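PDB 3K7Y: aspartate aminotransferase from Plasmodium falciparum, which probably catalyses the pyridoxal-phosphate-dependent transfer of an amino group from L-aspartate to 2-oxoglutarate, giving oxaloacetate and L-glutamate, as a homodimer. Local coordinates for residues G73-L84 / N294-N302; K97-T107 / R257-K266. All blocks are in the same frame, centred on the assembly; numbering follows the deposited sequence.

Interaction 1 of 2, residues G73-L84 / N294-N302; sequences GTEDFSTLTQNL and NRILCQLLN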
# COMPACT_ATOMS: atom_id res chain seq x y z
N GLY A 73 -6.04 -8.24 -6.66
CA GLY A 73 -7.32 -8.67 -6.13
C GLY A 73 -7.59 -10.11 -6.51
O GLY A 73 -6.81 -10.72 -7.26
N THR A 74 -8.69 -10.65 -5.99
CA THR A 74 -9.12 -12.02 -6.28
C THR A 74 -10.24 -11.97 -7.30
O THR A 74 -10.52 -10.93 -7.89
CB THR A 74 -9.67 -12.73 -5.02
OG1 THR A 74 -9.24 -12.05 -3.84
CG2 THR A 74 -9.22 -14.18 -4.97
N GLU A 75 -10.89 -13.12 -7.50
CA GLU A 75 -12.09 -13.24 -8.31
C GLU A 75 -13.35 -13.08 -7.44
O GLU A 75 -14.32 -12.47 -7.88
CB GLU A 75 -12.08 -14.59 -9.04
CG GLU A 75 -11.50 -15.77 -8.21
CD GLU A 75 -9.96 -15.79 -8.12
OE1 GLU A 75 -9.44 -16.34 -7.12
OE2 GLU A 75 -9.26 -15.27 -9.04
N ASP A 76 -13.31 -13.63 -6.23
CA ASP A 76 -14.37 -13.44 -5.22
C ASP A 76 -14.42 -12.00 -4.74
O ASP A 76 -15.50 -11.43 -4.61
CB ASP A 76 -14.13 -14.33 -4.00
CG ASP A 76 -14.07 -15.79 -4.36
OD1 ASP A 76 -13.07 -16.44 -3.96
OD2 ASP A 76 -14.99 -16.28 -5.04
N PHE A 77 -13.25 -11.44 -4.44
CA PHE A 77 -13.14 -10.02 -4.06
C PHE A 77 -13.83 -9.13 -5.08
O PHE A 77 -14.69 -8.33 -4.73
CB PHE A 77 -11.67 -9.60 -3.92
CG PHE A 77 -11.50 -8.28 -3.21
CD1 PHE A 77 -11.18 -8.25 -1.86
CD2 PHE A 77 -11.66 -7.08 -3.88
CE1 PHE A 77 -11.03 -7.03 -1.19
CE2 PHE A 77 -11.51 -5.87 -3.23
CZ PHE A 77 -11.20 -5.84 -1.88
N SER A 78 -13.48 -9.30 -6.35
CA SER A 78 -14.02 -8.42 -7.37
C SER A 78 -15.49 -8.66 -7.72
O SER A 78 -16.08 -7.84 -8.41
CB SER A 78 -13.11 -8.36 -8.61
OG SER A 78 -13.39 -9.40 -9.52
N THR A 79 -16.09 -9.77 -7.27
CA THR A 79 -17.54 -9.97 -7.48
C THR A 79 -18.32 -9.70 -6.22
O THR A 79 -19.32 -9.00 -6.26
CB THR A 79 -17.98 -11.36 -8.08
OG1 THR A 79 -17.61 -12.43 -7.21
CG2 THR A 79 -17.41 -11.60 -9.50
N LEU A 80 -17.86 -10.26 -5.10
CA LEU A 80 -18.49 -10.03 -3.80
C LEU A 80 -18.60 -8.54 -3.50
O LEU A 80 -19.66 -8.05 -3.12
CB LEU A 80 -17.70 -10.71 -2.69
CG LEU A 80 -17.96 -12.20 -2.50
CD1 LEU A 80 -16.82 -12.80 -1.74
CD2 LEU A 80 -19.28 -12.43 -1.78
N THR A 81 -17.49 -7.84 -3.70
CA THR A 81 -17.35 -6.42 -3.43
C THR A 81 -18.31 -5.58 -4.27
O THR A 81 -19.05 -4.77 -3.74
CB THR A 81 -15.87 -6.00 -3.65
OG1 THR A 81 -15.12 -6.28 -2.47
CG2 THR A 81 -15.74 -4.54 -3.97
N GLN A 82 -18.31 -5.81 -5.58
CA GLN A 82 -19.10 -4.98 -6.46
C GLN A 82 -20.60 -5.23 -6.31
O GLN A 82 -21.41 -4.38 -6.70
CB GLN A 82 -18.64 -5.08 -7.91
CG GLN A 82 -18.52 -6.46 -8.43
CD GLN A 82 -18.16 -6.50 -9.90
OE1 GLN A 82 -17.66 -5.52 -10.46
NE2 GLN A 82 -18.41 -7.65 -10.55
N ASN A 83 -20.98 -6.36 -5.72
CA ASN A 83 -22.37 -6.55 -5.32
C ASN A 83 -22.84 -5.36 -4.48
O ASN A 83 -23.90 -4.78 -4.73
CB ASN A 83 -22.57 -7.87 -4.55
CG ASN A 83 -24.03 -8.20 -4.30
OD1 ASN A 83 -24.60 -9.03 -5.00
ND2 ASN A 83 -24.65 -7.53 -3.32
N LEU A 84 -22.01 -4.97 -3.51
CA LEU A 84 -22.38 -3.93 -2.56
C LEU A 84 -22.71 -2.62 -3.23
O LEU A 84 -23.61 -1.93 -2.79
CB LEU A 84 -21.30 -3.76 -1.50
CG LEU A 84 -20.97 -4.98 -0.65
CD1 LEU A 84 -19.95 -4.64 0.42
CD2 LEU A 84 -22.23 -5.54 -0.02
N ASN A 294 -7.49 -9.12 1.99
CA ASN A 294 -8.32 -9.69 0.94
C ASN A 294 -9.15 -10.83 1.46
O ASN A 294 -10.36 -10.85 1.29
CB ASN A 294 -7.46 -10.19 -0.22
CG ASN A 294 -8.29 -10.86 -1.30
OD1 ASN A 294 -8.96 -11.86 -1.04
ND2 ASN A 294 -8.24 -10.33 -2.51
N ARG A 295 -8.48 -11.79 2.09
CA ARG A 295 -9.14 -12.94 2.72
C ARG A 295 -10.21 -12.56 3.77
O ARG A 295 -11.34 -13.04 3.69
CB ARG A 295 -8.11 -13.91 3.30
CG ARG A 295 -7.22 -14.59 2.25
CD ARG A 295 -6.00 -15.30 2.85
NE ARG A 295 -5.41 -16.25 1.91
CZ ARG A 295 -4.29 -16.94 2.13
NH1 ARG A 295 -3.61 -16.81 3.26
NH2 ARG A 295 -3.84 -17.78 1.20
N ILE A 296 -9.88 -11.69 4.74
CA ILE A 296 -10.86 -11.25 5.75
C ILE A 296 -12.16 -10.81 5.10
O ILE A 296 -13.24 -11.13 5.59
CB ILE A 296 -10.37 -10.05 6.60
CG1 ILE A 296 -8.93 -10.25 7.08
CG2 ILE A 296 -11.32 -9.76 7.78
CD1 ILE A 296 -8.69 -11.52 7.92
N LEU A 297 -12.05 -10.07 4.00
CA LEU A 297 -13.21 -9.51 3.31
C LEU A 297 -14.08 -10.55 2.61
O LEU A 297 -15.30 -10.60 2.82
CB LEU A 297 -12.77 -8.44 2.32
CG LEU A 297 -13.68 -7.22 2.42
CD1 LEU A 297 -12.87 -5.94 2.38
CD2 LEU A 297 -14.81 -7.25 1.38
N CYS A 298 -13.46 -11.38 1.78
CA CYS A 298 -14.15 -12.50 1.14
C CYS A 298 -14.90 -13.38 2.14
O CYS A 298 -16.06 -13.69 1.92
CB CYS A 298 -13.16 -13.33 0.34
SG CYS A 298 -12.36 -12.37 -0.90
N GLN A 299 -14.23 -13.77 3.23
CA GLN A 299 -14.81 -14.63 4.25
C GLN A 299 -16.11 -14.06 4.82
O GLN A 299 -17.15 -14.74 4.80
CB GLN A 299 -13.81 -14.89 5.37
CG GLN A 299 -14.00 -16.24 6.07
CD GLN A 299 -13.21 -17.38 5.43
OE1 GLN A 299 -13.28 -17.60 4.22
NE2 GLN A 299 -12.44 -18.10 6.24
N LEU A 300 -16.05 -12.83 5.34
CA LEU A 300 -17.23 -12.14 5.86
C LEU A 300 -18.32 -12.09 4.79
O LEU A 300 -19.38 -12.72 4.92
CB LEU A 300 -16.89 -10.72 6.34
CG LEU A 300 -18.04 -9.88 6.92
CD1 LEU A 300 -17.54 -8.92 7.98
CD2 LEU A 300 -18.82 -9.10 5.86
N LEU A 301 -18.04 -11.34 3.73
CA LEU A 301 -19.01 -11.04 2.70
C LEU A 301 -19.59 -12.29 2.02
O LEU A 301 -20.76 -12.29 1.63
CB LEU A 301 -18.38 -10.12 1.66
CG LEU A 301 -19.22 -8.91 1.29
CD1 LEU A 301 -18.31 -7.83 0.68
CD2 LEU A 301 -20.39 -9.28 0.35
N ASN A 302 -18.79 -13.35 1.92
CA ASN A 302 -19.19 -14.56 1.20
C ASN A 302 -20.07 -15.51 2.02
O ASN A 302 -20.70 -16.41 1.47
CB ASN A 302 -17.96 -15.29 0.67
CG ASN A 302 -18.30 -16.36 -0.34
OD1 ASN A 302 -18.35 -16.10 -1.54
ND2 ASN A 302 -18.54 -17.57 0.14

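Interaction 2 of 2, residues K97-T107 / R257-K266; sequences KICTIQCIGGT and RAGALHIVCK. With PLP (pyridoxal-5'-phosphate), chain B.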
# COMPACT_ATOMS: atom_id res chain seq x y z
N LYS A 97 -18.57 -6.22 -17.27
CA LYS A 97 -18.32 -4.87 -17.76
C LYS A 97 -17.57 -4.02 -16.74
O LYS A 97 -17.05 -2.95 -17.07
CB LYS A 97 -19.62 -4.18 -18.23
CG LYS A 97 -20.30 -4.84 -19.45
CD LYS A 97 -20.73 -3.83 -20.54
CE LYS A 97 -21.54 -2.65 -19.98
NZ LYS A 97 -21.56 -1.45 -20.88
N ILE A 98 -17.49 -4.49 -15.49
CA ILE A 98 -16.74 -3.76 -14.47
C ILE A 98 -15.37 -4.37 -14.24
O ILE A 98 -15.23 -5.58 -14.02
CB ILE A 98 -17.46 -3.73 -13.12
CG1 ILE A 98 -18.86 -3.16 -13.26
CG2 ILE A 98 -16.67 -2.88 -12.15
CD1 ILE A 98 -19.85 -3.80 -12.32
N CYS A 99 -14.36 -3.51 -14.31
CA CYS A 99 -13.02 -3.87 -13.92
C CYS A 99 -12.80 -3.33 -12.53
O CYS A 99 -12.78 -2.12 -12.32
CB CYS A 99 -12.00 -3.26 -14.87
SG CYS A 99 -10.34 -3.19 -14.17
N THR A 100 -12.66 -4.24 -11.57
CA THR A 100 -12.40 -3.84 -10.20
C THR A 100 -11.08 -4.41 -9.70
O THR A 100 -10.63 -5.45 -10.17
CB THR A 100 -13.57 -4.18 -9.26
OG1 THR A 100 -13.07 -4.83 -8.08
CG2 THR A 100 -14.57 -5.11 -9.95
N ILE A 101 -10.49 -3.71 -8.73
CA ILE A 101 -9.14 -3.99 -8.22
C ILE A 101 -9.08 -3.70 -6.72
O ILE A 101 -9.74 -2.78 -6.25
CB ILE A 101 -8.13 -3.13 -8.99
CG1 ILE A 101 -7.52 -3.97 -10.10
CG2 ILE A 101 -7.04 -2.53 -8.09
CD1 ILE A 101 -7.04 -3.16 -11.25
N GLN A 102 -8.29 -4.48 -5.99
CA GLN A 102 -8.16 -4.28 -4.54
C GLN A 102 -7.10 -3.21 -4.24
O GLN A 102 -5.97 -3.31 -4.71
CB GLN A 102 -7.78 -5.60 -3.85
CG GLN A 102 -7.51 -5.46 -2.35
CD GLN A 102 -7.00 -6.75 -1.70
OE1 GLN A 102 -7.41 -7.86 -2.07
NE2 GLN A 102 -6.12 -6.61 -0.71
N CYS A 103 -7.45 -2.20 -3.45
CA CYS A 103 -6.48 -1.17 -3.14
C CYS A 103 -6.22 -1.06 -1.66
O CYS A 103 -6.79 -1.81 -0.86
CB CYS A 103 -6.96 0.16 -3.68
SG CYS A 103 -7.26 0.09 -5.43
N ILE A 104 -5.37 -0.11 -1.28
CA ILE A 104 -5.03 0.10 0.10
C ILE A 104 -5.98 1.16 0.70
O ILE A 104 -5.64 2.34 0.87
CB ILE A 104 -3.54 0.44 0.21
CG1 ILE A 104 -2.76 -0.79 -0.22
CG2 ILE A 104 -3.13 0.74 1.62
CD1 ILE A 104 -1.54 -0.43 -1.00
N GLY A 105 -7.20 0.71 1.00
CA GLY A 105 -8.23 1.59 1.52
C GLY A 105 -8.78 2.48 0.43
O GLY A 105 -8.37 2.37 -0.73
N GLY A 106 -9.71 3.37 0.81
CA GLY A 106 -10.28 4.32 -0.14
C GLY A 106 -9.22 5.25 -0.73
O GLY A 106 -9.21 5.48 -1.94
N THR A 107 -8.34 5.76 0.13
CA THR A 107 -7.17 6.59 -0.26
C THR A 107 -6.40 5.88 -1.34
O THR A 107 -6.04 6.46 -2.37
CB THR A 107 -6.18 6.80 0.93
OG1 THR A 107 -6.89 7.26 2.09
CG2 THR A 107 -5.08 7.78 0.59
N ARG A 257 -6.59 -1.20 6.06
CA ARG A 257 -6.57 -0.45 4.80
C ARG A 257 -7.33 -1.19 3.70
O ARG A 257 -6.79 -1.39 2.60
CB ARG A 257 -5.15 -0.11 4.35
CG ARG A 257 -4.22 0.28 5.47
CD ARG A 257 -4.66 1.55 6.19
NE ARG A 257 -4.76 2.67 5.27
CZ ARG A 257 -5.90 3.20 4.83
NH1 ARG A 257 -7.09 2.73 5.24
NH2 ARG A 257 -5.85 4.21 3.97
N ALA A 258 -8.57 -1.59 3.97
CA ALA A 258 -9.38 -2.29 2.96
C ALA A 258 -10.11 -1.31 2.01
O ALA A 258 -10.91 -0.46 2.47
CB ALA A 258 -10.37 -3.25 3.61
N GLY A 259 -9.82 -1.41 0.71
CA GLY A 259 -10.49 -0.58 -0.29
C GLY A 259 -10.57 -1.21 -1.68
O GLY A 259 -9.83 -2.14 -2.00
N ALA A 260 -11.45 -0.67 -2.53
CA ALA A 260 -11.57 -1.15 -3.89
C ALA A 260 -11.72 -0.01 -4.90
O ALA A 260 -12.07 1.10 -4.53
CB ALA A 260 -12.73 -2.10 -3.99
N LEU A 261 -11.45 -0.29 -6.18
CA LEU A 261 -11.62 0.66 -7.28
C LEU A 261 -12.47 0.02 -8.38
O LEU A 261 -12.06 -1.00 -8.94
CB LEU A 261 -10.25 1.01 -7.89
CG LEU A 261 -9.89 2.38 -8.52
CD1 LEU A 261 -8.82 2.24 -9.62
CD2 LEU A 261 -11.10 3.16 -9.04
N HIS A 262 -13.61 0.60 -8.71
CA HIS A 262 -14.44 0.08 -9.80
C HIS A 262 -14.48 1.01 -10.99
O HIS A 262 -14.80 2.20 -10.85
CB HIS A 262 -15.85 -0.20 -9.31
CG HIS A 262 -15.90 -1.03 -8.06
ND1 HIS A 262 -15.74 -2.40 -8.08
CD2 HIS A 262 -16.06 -0.69 -6.76
CE1 HIS A 262 -15.80 -2.86 -6.84
NE2 HIS A 262 -16.00 -1.84 -6.03
N ILE A 263 -14.15 0.48 -12.16
CA ILE A 263 -14.24 1.24 -13.41
C ILE A 263 -15.16 0.52 -14.38
O ILE A 263 -14.98 -0.66 -14.66
CB ILE A 263 -12.87 1.50 -14.07
CG1 ILE A 263 -11.97 2.33 -13.15
CG2 ILE A 263 -13.04 2.21 -15.43
CD1 ILE A 263 -10.56 2.43 -13.60
N VAL A 264 -16.16 1.26 -14.88
CA VAL A 264 -17.18 0.69 -15.75
C VAL A 264 -16.72 0.80 -17.20
O VAL A 264 -16.39 1.89 -17.67
CB VAL A 264 -18.57 1.37 -15.51
CG1 VAL A 264 -19.54 1.08 -16.65
CG2 VAL A 264 -19.18 0.92 -14.18
N CYS A 265 -16.69 -0.33 -17.90
CA CYS A 265 -16.13 -0.41 -19.26
C CYS A 265 -17.16 -0.75 -20.35
O CYS A 265 -18.10 -1.51 -20.12
CB CYS A 265 -14.99 -1.43 -19.30
SG CYS A 265 -13.64 -1.08 -18.16
N LYS A 266 -16.94 -0.19 -21.55
CA LYS A 266 -17.81 -0.43 -22.71
C LYS A 266 -18.04 -1.92 -23.03
O LYS A 266 -19.19 -2.38 -23.13
CB LYS A 266 -17.26 0.32 -23.93
CG LYS A 266 -17.45 1.85 -23.89
CD LYS A 266 -16.44 2.62 -24.76
CE LYS A 266 -16.12 1.94 -26.13
NZ LYS A 266 -17.29 1.68 -27.02
N1 PLP B . -13.01 9.42 1.00
C2 PLP B . -13.67 10.02 2.04
C2A PLP B . -14.76 10.97 1.73
C3 PLP B . -13.31 9.72 3.35
O3 PLP B . -13.98 10.31 4.39
C4 PLP B . -12.28 8.82 3.59
C4A PLP B . -12.03 8.43 5.02
O4A PLP B . -12.58 7.42 5.47
C5 PLP B . -11.60 8.20 2.53
C6 PLP B . -11.98 8.52 1.23
C5A PLP B . -10.44 7.21 2.69
O4P PLP B . -10.64 6.13 3.59
P PLP B . -9.42 5.13 3.96
O1P PLP B . -9.92 3.76 4.32
O2P PLP B . -8.73 5.64 5.20
O3P PLP B . -8.51 5.05 2.75

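Interaction 1 of 2, residues G73-L84 / N294-N302
Leu301 packs against both Leu80 and Leu84. Its CD1 meets CD1 of Leu84 tip to tip at 3.6 Å, while its CD2 lies 4.0 Å from CD2 of Leu80. Both methyls of Leu80 also lie against Asn302, the two side chains crossing at about a right angle. Nearer the start of helix 75-86, Phe77 has CG anti to its backbone N (chi1 -166°), which lays the ring beside Leu297, CE1 to CB 4.2 Å. The sulfur of Cys298 comes to the edge of that ring, near its plane. This is helix-on-helix packing in the class I aminotransferase fold: the axes of helix segments 75-84 and 294-302 approach to 9.4 Å, their directions 50° apart, with Phe77 against Cys298 and Leu80 against Leu301. Ser78 and Gln82 of the same helix as Phe77 rest on strand 98-104, as Phe77 does through Gln102. The polar contact comes at the loop leading into this helix, where Asn294 ND2 donates to Thr74 OG1; the modelled separation is too short to be trusted in detail. ND2 also bonds to Gln102 OE1 of strand 98-104. The Asn294 amide plane is tilted 36° from the Phe77 ring, which it approaches obliquely through ND2.

Interaction 2 of 2, residues K97-T107 / R257-K266
O3P of the cofactor phosphate is gripped from both segments, by Thr107 on one and Arg257 on the other. Thr107 supplies its backbone N at 2.7 Å from O3P, nearly straight at 170°, and also its hydroxyl, OG1 to O3P 2.8 Å. Arg257 NH2 donates to the same oxygen at 3.0 Å, and its NH1 reaches O1P at 3.1 Å. The arginine chain bends at chi2 and chi3, bringing the guanidinium edge to the phosphate with Thr107 OG1 near its plane; NH2 also donates to Tyr286 O of the second subunit. Arginine and the start of helix 105-118 would together stabilise the phosphate charge. The segments behind this cup are an antiparallel pair at one edge of the mixed sheet of a fold type I PLP enzyme, where strand 258-264 runs against both of its neighbours. Cys99 with Ile263 and Ile101 with Leu261 are hydrogen-bonded pairs, each bonded both ways. Thr100 and His262, a non-hydrogen-bonded pair, point side by side from the face they share with Ile98 and Val264. From the other face Cys103 SG packs on Leu261 CB at 4.0 Å. Where strand 98-104 ends and 258-264 begins, the side chains of Ile104 and Arg257 cross at about a right angle, CG2 to CB 3.5 Å.

In the fold
Interaction 1 packs, through helix 75-86, on the Thr100 and His262 face of the two strands of interaction 2; the centres are 12 Å apart. The two meet also through Asn294 ND2, which is 2.6 Å from Gln102 OE1, a probable hydrogen bond; Gln102 NE2 donates to Val290 O, so the glutamine ties the edge strand to the lead-in and start of helix 291-302. Helix 75-86 comes just before strand 98-104 in the chain and lies over that face, Thr81 packing on His262 and Ala260. Interaction 2 touches the cofactor itself, which also bonds with Ser246 and Ser248, whereas interaction 1 is one layer back: the Leu297 side chain is about 10 Å from the bound pyridoxal phosphate.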